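PDB 6QPS: polysaccharide Lyase Family 6 from Bacteroides cellulosilyticus, which cleaves alginate as a lyase specific for mannuronic acid and carries a calcium ion. Local coordinates for residues 315-327 against 333-345. Sequence-based numbering, arbitrary orientation.
Sequences LLVRVGVYERPTA and LEPLTSYHRVENV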
ATOM      1  N   LEU A 315      -8.337   2.610 -15.239  1.00  9.18           N
ATOM      2  CA  LEU A 315      -7.571   1.397 -15.514  1.00  8.34           C
ATOM      3  C   LEU A 315      -6.557   1.744 -16.588  1.00 10.24           C
ATOM      4  O   LEU A 315      -6.929   2.309 -17.616  1.00  9.78           O
ATOM      5  CB  LEU A 315      -8.462   0.273 -16.057  1.00 10.12           C
ATOM      6  CG  LEU A 315      -7.698  -1.000 -16.440  1.00  9.50           C
ATOM      7  CD1 LEU A 315      -7.139  -1.758 -15.256  1.00 10.87           C
ATOM      8  CD2 LEU A 315      -8.631  -1.896 -17.278  1.00 11.66           C
ATOM      9  N   LEU A 316      -5.294   1.380 -16.384  1.00  9.91           N
ATOM     10  CA  LEU A 316      -4.270   1.506 -17.413  1.00  9.17           C
ATOM     11  C   LEU A 316      -3.632   0.141 -17.631  1.00  9.30           C
ATOM     12  O   LEU A 316      -3.188  -0.491 -16.664  1.00 11.22           O
ATOM     13  CB  LEU A 316      -3.227   2.548 -17.008  1.00 11.52           C
ATOM     14  CG  LEU A 316      -2.246   3.003 -18.095  1.00 14.50           C
ATOM     15  CD1 LEU A 316      -1.747   4.426 -17.811  1.00 15.49           C
ATOM     16  CD2 LEU A 316      -1.077   2.039 -18.234  1.00 14.82           C
ATOM     17  N   VAL A 317      -3.611  -0.316 -18.887  1.00  8.78           N
ATOM     18  CA  VAL A 317      -2.954  -1.569 -19.272  1.00  9.02           C
ATOM     19  C   VAL A 317      -1.826  -1.212 -20.244  1.00  9.47           C
ATOM     20  O   VAL A 317      -2.077  -0.745 -21.359  1.00 11.39           O
ATOM     21  CB  VAL A 317      -3.929  -2.589 -19.876  1.00  8.74           C
ATOM     22  CG1 VAL A 317      -3.180  -3.892 -20.224  1.00 10.10           C
ATOM     23  CG2 VAL A 317      -5.078  -2.882 -18.910  1.00 10.27           C
ATOM     24  N   ARG A 318      -0.582  -1.425 -19.821  1.00  9.84           N
ATOM     25  CA  ARG A 318       0.581  -0.886 -20.509  1.00  9.79           C
ATOM     26  C   ARG A 318       1.200  -1.904 -21.465  1.00 10.92           C
ATOM     27  O   ARG A 318       1.144  -3.117 -21.232  1.00 10.15           O
ATOM     28  CB  ARG A 318       1.637  -0.501 -19.476  1.00 10.00           C
ATOM     29  CG  ARG A 318       2.669   0.523 -19.969  1.00 11.51           C
ATOM     30  CD  ARG A 318       3.899   0.588 -19.065  1.00 10.66           C
ATOM     31  NE  ARG A 318       4.853   1.653 -19.433  1.00 11.88           N
ATOM     32  CZ  ARG A 318       5.788   1.551 -20.368  1.00 12.67           C
ATOM     33  NH1 ARG A 318       5.924   0.435 -21.074  1.00 13.91           N
ATOM     34  NH2 ARG A 318       6.588   2.580 -20.610  1.00 15.97           N
ATOM     35  N   VAL A 319       1.830  -1.402 -22.530  1.00 11.29           N
ATOM     36  CA  VAL A 319       2.745  -2.242 -23.303  1.00 11.11           C
ATOM     37  C   VAL A 319       3.970  -2.552 -22.454  1.00 12.79           C
ATOM     38  O   VAL A 319       4.275  -1.857 -21.478  1.00 12.27           O
ATOM     39  CB  VAL A 319       3.163  -1.591 -24.633  1.00 12.04           C
ATOM     40  CG1 VAL A 319       1.963  -1.321 -25.514  1.00 13.40           C
ATOM     41  CG2 VAL A 319       3.982  -0.306 -24.398  1.00 16.10           C
ATOM     42  N   GLY A 320       4.688  -3.607 -22.835  1.00 10.25           N
ATOM     43  CA  GLY A 320       5.958  -3.913 -22.207  1.00 12.37           C
ATOM     44  C   GLY A 320       7.136  -3.714 -23.131  1.00 11.27           C
ATOM     45  O   GLY A 320       6.970  -3.626 -24.349  1.00 12.65           O
ATOM     46  N   VAL A 321       8.326  -3.639 -22.545  1.00 11.61           N
ATOM     47  CA  VAL A 321       9.573  -3.589 -23.282  1.00 12.21           C
ATOM     48  C   VAL A 321      10.164  -4.976 -23.434  1.00 12.99           C
ATOM     49  O   VAL A 321      10.754  -5.280 -24.475  1.00 14.13           O
ATOM     50  CB  VAL A 321      10.564  -2.626 -22.585  1.00 13.01           C
ATOM     51  CG1 VAL A 321      11.904  -2.602 -23.299  1.00 14.49           C
ATOM     52  CG2 VAL A 321       9.969  -1.211 -22.478  1.00 14.78           C
ATOM     53  N   TYR A 322      10.052  -5.810 -22.395  1.00 12.04           N
ATOM     54  CA  TYR A 322      10.643  -7.143 -22.402  1.00 13.19           C
ATOM     55  C   TYR A 322       9.602  -8.186 -22.032  1.00 11.55           C
ATOM     56  O   TYR A 322       8.561  -7.890 -21.448  1.00 11.07           O
ATOM     57  CB  TYR A 322      11.827  -7.259 -21.413  1.00 15.25           C
ATOM     58  CG  TYR A 322      12.924  -6.278 -21.700  1.00 15.14           C
ATOM     59  CD1 TYR A 322      13.741  -6.441 -22.801  1.00 15.18           C
ATOM     60  CD2 TYR A 322      13.135  -5.168 -20.883  1.00 16.25           C
ATOM     61  CE1 TYR A 322      14.734  -5.538 -23.086  1.00 15.99           C
ATOM     62  CE2 TYR A 322      14.133  -4.258 -21.160  1.00 18.31           C
ATOM     63  CZ  TYR A 322      14.921  -4.446 -22.263  1.00 17.26           C
ATOM     64  OH  TYR A 322      15.928  -3.546 -22.559  1.00 20.63           O
ATOM     65  N   GLU A 323       9.912  -9.435 -22.386  1.00 13.16           N
ATOM     66  CA  GLU A 323       9.141 -10.545 -21.857  1.00 11.40           C
ATOM     67  C   GLU A 323       9.522 -10.788 -20.394  1.00 11.86           C
ATOM     68  O   GLU A 323      10.573 -10.361 -19.927  1.00 12.68           O
ATOM     69  CB  GLU A 323       9.425 -11.827 -22.647  1.00 13.74           C
ATOM     70  CG  GLU A 323       9.344 -11.709 -24.171  1.00 16.45           C
ATOM     71  CD  GLU A 323       7.917 -11.594 -24.698  1.00 16.41           C
ATOM     72  OE1 GLU A 323       6.950 -11.598 -23.912  1.00 16.46           O
ATOM     73  OE2 GLU A 323       7.775 -11.500 -25.931  1.00 19.95           O
ATOM     74  N   ARG A 324       8.668 -11.513 -19.682  1.00 12.77           N
ATOM     75  CA  ARG A 324       9.046 -11.994 -18.359  1.00 10.10           C
ATOM     76  C   ARG A 324      10.354 -12.779 -18.463  1.00 13.88           C
ATOM     77  O   ARG A 324      10.471 -13.661 -19.324  1.00 14.05           O
ATOM     78  CB  ARG A 324       7.950 -12.904 -17.825  1.00 11.74           C
ATOM     79  CG  ARG A 324       8.320 -13.716 -16.617  1.00 11.28           C
ATOM     80  CD  ARG A 324       7.070 -14.421 -16.040  1.00 11.82           C
ATOM     81  NE  ARG A 324       7.424 -15.364 -14.997  1.00 13.80           N
ATOM     82  CZ  ARG A 324       6.591 -16.266 -14.491  1.00 15.05           C
ATOM     83  NH1 ARG A 324       5.354 -16.336 -14.961  1.00 13.77           N
ATOM     84  NH2 ARG A 324       7.015 -17.087 -13.536  1.00 16.02           N
ATOM     85  N   PRO A 325      11.338 -12.517 -17.603  1.00 12.79           N
ATOM     86  CA  PRO A 325      12.630 -13.205 -17.723  1.00 14.83           C
ATOM     87  C   PRO A 325      12.535 -14.669 -17.338  1.00 15.66           C
ATOM     88  O   PRO A 325      11.659 -15.084 -16.568  1.00 14.83           O
ATOM     89  CB  PRO A 325      13.534 -12.447 -16.740  1.00 16.26           C
ATOM     90  CG  PRO A 325      12.551 -11.896 -15.697  1.00 13.76           C
ATOM     91  CD  PRO A 325      11.324 -11.514 -16.521  1.00 12.96           C
ATOM     92  N   THR A 326      13.439 -15.451 -17.917  1.00 18.97           N
ATOM     93  CA  THR A 326      13.685 -16.829 -17.523  1.00 23.42           C
ATOM     94  C   THR A 326      15.045 -16.904 -16.835  1.00 27.63           C
ATOM     95  O   THR A 326      15.749 -15.897 -16.678  1.00 24.20           O
ATOM     96  CB  THR A 326      13.646 -17.757 -18.739  1.00 32.69           C
ATOM     97  OG1 THR A 326      14.741 -17.442 -19.608  1.00 33.51           O
ATOM     98  CG2 THR A 326      12.328 -17.611 -19.484  1.00 35.10           C
ATOM     99  N   ALA A 327      15.424 -18.120 -16.428  1.00 31.07           N
ATOM    100  CA  ALA A 327      16.729 -18.307 -15.801  1.00 32.80           C
ATOM    101  C   ALA A 327      17.857 -17.967 -16.764  1.00 33.09           C
ATOM    102  O   ALA A 327      18.948 -17.579 -16.333  1.00 38.16           O
ATOM    103  CB  ALA A 327      16.869 -19.746 -15.298  1.00 34.70           C
ATOM    104  N   LEU A 333      21.095  -7.041 -19.792  1.00 24.71           N
ATOM    105  CA  LEU A 333      20.582  -6.663 -21.101  1.00 25.60           C
ATOM    106  C   LEU A 333      19.084  -6.386 -21.087  1.00 21.82           C
ATOM    107  O   LEU A 333      18.602  -5.590 -21.899  1.00 21.83           O
ATOM    108  CB  LEU A 333      20.876  -7.775 -22.111  1.00 24.67           C
ATOM    109  CG  LEU A 333      22.352  -8.119 -22.313  1.00 28.46           C
ATOM    110  CD1 LEU A 333      22.534  -9.337 -23.222  1.00 29.70           C
ATOM    111  CD2 LEU A 333      23.116  -6.917 -22.882  1.00 28.98           C
ATOM    112  N   GLU A 334      18.332  -7.043 -20.196  1.00 19.27           N
ATOM    113  CA  GLU A 334      16.883  -6.876 -20.059  1.00 16.20           C
ATOM    114  C   GLU A 334      16.622  -6.562 -18.592  1.00 15.75           C
ATOM    115  O   GLU A 334      16.296  -7.451 -17.795  1.00 14.98           O
ATOM    116  CB  GLU A 334      16.158  -8.137 -20.530  1.00 15.61           C
ATOM    117  CG  GLU A 334      16.601  -8.560 -21.939  1.00 17.73           C
ATOM    118  CD  GLU A 334      15.730  -9.633 -22.579  1.00 22.16           C
ATOM    119  OE1 GLU A 334      14.651  -9.973 -22.059  1.00 19.60           O
ATOM    120  OE2 GLU A 334      16.142 -10.140 -23.649  1.00 29.40           O
ATOM    121  N   PRO A 335      16.762  -5.301 -18.198  1.00 16.25           N
ATOM    122  CA  PRO A 335      16.748  -4.974 -16.761  1.00 15.75           C
ATOM    123  C   PRO A 335      15.393  -5.181 -16.099  1.00 14.43           C
ATOM    124  O   PRO A 335      14.344  -4.880 -16.675  1.00 14.49           O
ATOM    125  CB  PRO A 335      17.137  -3.490 -16.727  1.00 18.62           C
ATOM    126  CG  PRO A 335      17.800  -3.217 -18.044  1.00 21.61           C
ATOM    127  CD  PRO A 335      17.197  -4.169 -19.035  1.00 19.03           C
ATOM    128  N   LEU A 336      15.433  -5.666 -14.849  1.00 14.17           N
ATOM    129  CA  LEU A 336      14.225  -5.826 -14.054  1.00 12.10           C
ATOM    130  C   LEU A 336      13.541  -4.499 -13.739  1.00 11.46           C
ATOM    131  O   LEU A 336      12.365  -4.492 -13.390  1.00 11.19           O
ATOM    132  CB  LEU A 336      14.586  -6.583 -12.774  1.00 11.87           C
ATOM    133  CG  LEU A 336      15.048  -8.028 -12.994  1.00 14.28           C
ATOM    134  CD1 LEU A 336      15.469  -8.645 -11.659  1.00 15.93           C
ATOM    135  CD2 LEU A 336      13.965  -8.840 -13.677  1.00 17.11           C
ATOM    136  N   THR A 337      14.256  -3.379 -13.858  1.00 13.03           N
ATOM    137  CA  THR A 337      13.677  -2.061 -13.644  1.00 13.54           C
ATOM    138  C   THR A 337      12.845  -1.562 -14.819  1.00 13.11           C
ATOM    139  O   THR A 337      12.231  -0.497 -14.698  1.00 13.85           O
ATOM    140  CB  THR A 337      14.809  -1.054 -13.420  1.00 15.61           C
ATOM    141  OG1 THR A 337      15.753  -1.157 -14.495  1.00 15.28           O
ATOM    142  CG2 THR A 337      15.553  -1.345 -12.129  1.00 17.11           C
ATOM    143  N   SER A 338      12.807  -2.296 -15.941  1.00 12.53           N
ATOM    144  CA  SER A 338      12.032  -1.906 -17.119  1.00 11.95           C
ATOM    145  C   SER A 338      10.570  -2.307 -16.951  1.00 10.22           C
ATOM    146  O   SER A 338      10.051  -2.309 -15.825  1.00 11.69           O
ATOM    147  CB  SER A 338      12.702  -2.487 -18.380  1.00 13.12           C
ATOM    148  OG  SER A 338      12.060  -1.998 -19.541  1.00 14.86           O
ATOM    149  N   TYR A 339       9.874  -2.555 -18.069  1.00 10.72           N
ATOM    150  CA  TYR A 339       8.456  -2.896 -18.088  1.00 10.53           C
ATOM    151  C   TYR A 339       8.288  -4.219 -18.819  1.00 12.16           C
ATOM    152  O   TYR A 339       8.879  -4.419 -19.886  1.00 11.23           O
ATOM    153  CB  TYR A 339       7.634  -1.801 -18.823  1.00 11.53           C
ATOM    154  CG  TYR A 339       7.691  -0.453 -18.130  1.00 12.41           C
ATOM    155  CD1 TYR A 339       8.702   0.457 -18.405  1.00 13.99           C
ATOM    156  CD2 TYR A 339       6.735  -0.103 -17.183  1.00 11.52           C
ATOM    157  CE1 TYR A 339       8.765   1.683 -17.747  1.00 15.63           C
ATOM    158  CE2 TYR A 339       6.799   1.109 -16.512  1.00 13.53           C
ATOM    159  CZ  TYR A 339       7.806   2.000 -16.818  1.00 16.29           C
ATOM    160  OH  TYR A 339       7.877   3.216 -16.166  1.00 17.30           O
ATOM    161  N   HIS A 340       7.478  -5.113 -18.249  1.00 10.76           N
ATOM    162  CA  HIS A 340       7.322  -6.469 -18.758  1.00 10.27           C
ATOM    163  C   HIS A 340       5.907  -6.697 -19.273  1.00 10.45           C
ATOM    164  O   HIS A 340       4.926  -6.179 -18.718  1.00 10.02           O
ATOM    165  CB  HIS A 340       7.761  -7.476 -17.695  1.00 11.23           C
ATOM    166  CG  HIS A 340       9.197  -7.314 -17.316  1.00 11.71           C
ATOM    167  ND1 HIS A 340       9.622  -6.357 -16.416  1.00 11.72           N
ATOM    168  CD2 HIS A 340      10.312  -7.935 -17.768  1.00 11.59           C
ATOM    169  CE1 HIS A 340      10.935  -6.434 -16.294  1.00 12.05           C
ATOM    170  NE2 HIS A 340      11.383  -7.370 -17.118  1.00 11.33           N
ATOM    171  N   ARG A 341       5.822  -7.476 -20.360  1.00  9.11           N
ATOM    172  CA  ARG A 341       4.561  -7.674 -21.073  1.00  8.30           C
ATOM    173  C   ARG A 341       3.394  -8.031 -20.147  1.00  8.44           C
ATOM    174  O   ARG A 341       3.508  -8.868 -19.238  1.00  9.90           O
ATOM    175  CB  ARG A 341       4.722  -8.779 -22.127  1.00 10.15           C
ATOM    176  CG  ARG A 341       3.544  -8.873 -23.086  1.00 10.54           C
ATOM    177  CD  ARG A 341       3.530 -10.195 -23.879  1.00 13.05           C
ATOM    178  NE  ARG A 341       4.585 -10.344 -24.869  1.00 12.84           N
ATOM    179  CZ  ARG A 341       4.490 -10.001 -26.159  1.00 12.86           C
ATOM    180  NH1 ARG A 341       3.393  -9.430 -26.632  1.00 13.72           N
ATOM    181  NH2 ARG A 341       5.500 -10.231 -26.975  1.00 14.83           N
ATOM    182  N   VAL A 342       2.248  -7.408 -20.399  1.00  8.17           N
ATOM    183  CA  VAL A 342       1.010  -7.808 -19.756  1.00  8.60           C
ATOM    184  C   VAL A 342       0.471  -9.043 -20.467  1.00  9.92           C
ATOM    185  O   VAL A 342       0.190  -9.004 -21.668  1.00 10.91           O
ATOM    186  CB  VAL A 342      -0.022  -6.676 -19.768  1.00  7.47           C
ATOM    187  CG1 VAL A 342      -1.362  -7.184 -19.247  1.00  8.09           C
ATOM    188  CG2 VAL A 342       0.461  -5.476 -18.943  1.00  9.10           C
ATOM    189  N   GLU A 343       0.293 -10.136 -19.730  1.00 10.02           N
ATOM    190  CA  GLU A 343      -0.389 -11.292 -20.305  1.00  9.33           C
ATOM    191  C   GLU A 343      -1.154 -12.027 -19.215  1.00  8.40           C
ATOM    192  O   GLU A 343      -0.772 -12.004 -18.040  1.00  8.99           O
ATOM    193  CB  GLU A 343       0.459 -12.264 -21.149  1.00 19.51           C
ATOM    194  CG  GLU A 343       1.852 -12.473 -20.768  1.00 18.70           C
ATOM    195  CD  GLU A 343       2.630 -13.302 -21.810  1.00 15.09           C
ATOM    196  OE1 GLU A 343       2.025 -14.027 -22.625  1.00 14.42           O
ATOM    197  OE2 GLU A 343       3.869 -13.243 -21.818  1.00 17.47           O
ATOM    198  N   ASN A 344      -2.230 -12.689 -19.624  1.00  9.91           N
ATOM    199  CA  ASN A 344      -2.981 -13.606 -18.759  1.00  9.85           C
ATOM    200  C   ASN A 344      -3.556 -12.891 -17.542  1.00 10.21           C
ATOM    201  O   ASN A 344      -3.389 -13.326 -16.402  1.00 10.24           O
ATOM    202  CB  ASN A 344      -2.135 -14.813 -18.344  1.00 10.36           C
ATOM    203  CG  ASN A 344      -1.358 -15.389 -19.497  1.00  9.74           C
ATOM    204  OD1 ASN A 344      -1.887 -15.601 -20.601  1.00 10.09           O
ATOM    205  ND2 ASN A 344      -0.089 -15.673 -19.263  1.00  9.46           N
ATOM    206  N   VAL A 345      -4.239 -11.780 -17.789  1.00  8.52           N
ATOM    207  CA  VAL A 345      -4.812 -10.945 -16.742  1.00  7.81           C
ATOM    208  C   VAL A 345      -6.331 -10.971 -16.898  1.00  8.77           C
ATOM    209  O   VAL A 345      -6.856 -10.721 -17.993  1.00 10.48           O
ATOM    210  CB  VAL A 345      -4.278  -9.495 -16.807  1.00  8.51           C
ATOM    211  CG1 VAL A 345      -5.011  -8.597 -15.822  1.00  9.53           C
ATOM    212  CG2 VAL A 345      -2.766  -9.447 -16.524  1.00  8.44           C
TER
HETATM  213  O   HOH W   1       1.863  -5.535 -22.529  1.00 10.03           O
HETATM  214  O   HOH W   2       5.703   4.593 -18.352  1.00 27.98           O
HETATM  215  O   HOH W   3       6.184 -12.107 -21.197  1.00 13.84           O
HETATM  216  O   HOH W   4      13.327 -10.429 -19.690  1.00 15.10           O
HETATM  217  O   HOH W   5      12.489 -10.032 -23.716  1.00 17.78           O
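The two limbs of the loop that leaves strand 313-318 and returns to strand 345-353 meet where the guanidinium of R318 lies flat on the ring of Y339, planes 6° apart and R318 CZ 3.6 Å from the Y339 ring centroid, a cation-pi stack. With CG anti to the backbone N (chi1 -159°) and the chain extended to NE, R318 carries its guanidinium across the ring; its NH1 is held by the carbonyls of V319 and R363. Such a loop illustrates how a parallel beta-helix, the fold of PL6 lyases, builds on its coils: here it passes near the calcium site, the Y339 side chain about 8 Å from that of E244. Further out, Y339 O accepts from V321 N, at 2.8 Å, and from Y322 N, and R341 N returns a bond to Y322 O. The Y322 ring has E334 CA over the centre of one face (CH-pi, 3.8 Å to the centroid) and V321 CG1 on the opposite face, offset toward the rim, while S338 CB meets its edge. Replacing this ring by an alanine is likely to open a gap beside E334, P335 and S338. R341, bent at chi3 (-70°), grips E323 side-on, NE to OE1 and NH2 to OE2, both nearly straight at 2.8 Å. E323 OE1 and E343 OE2 lie 4.1 Å apart; a shared water and the paired arginines R341 and R369 probably offset their like charge.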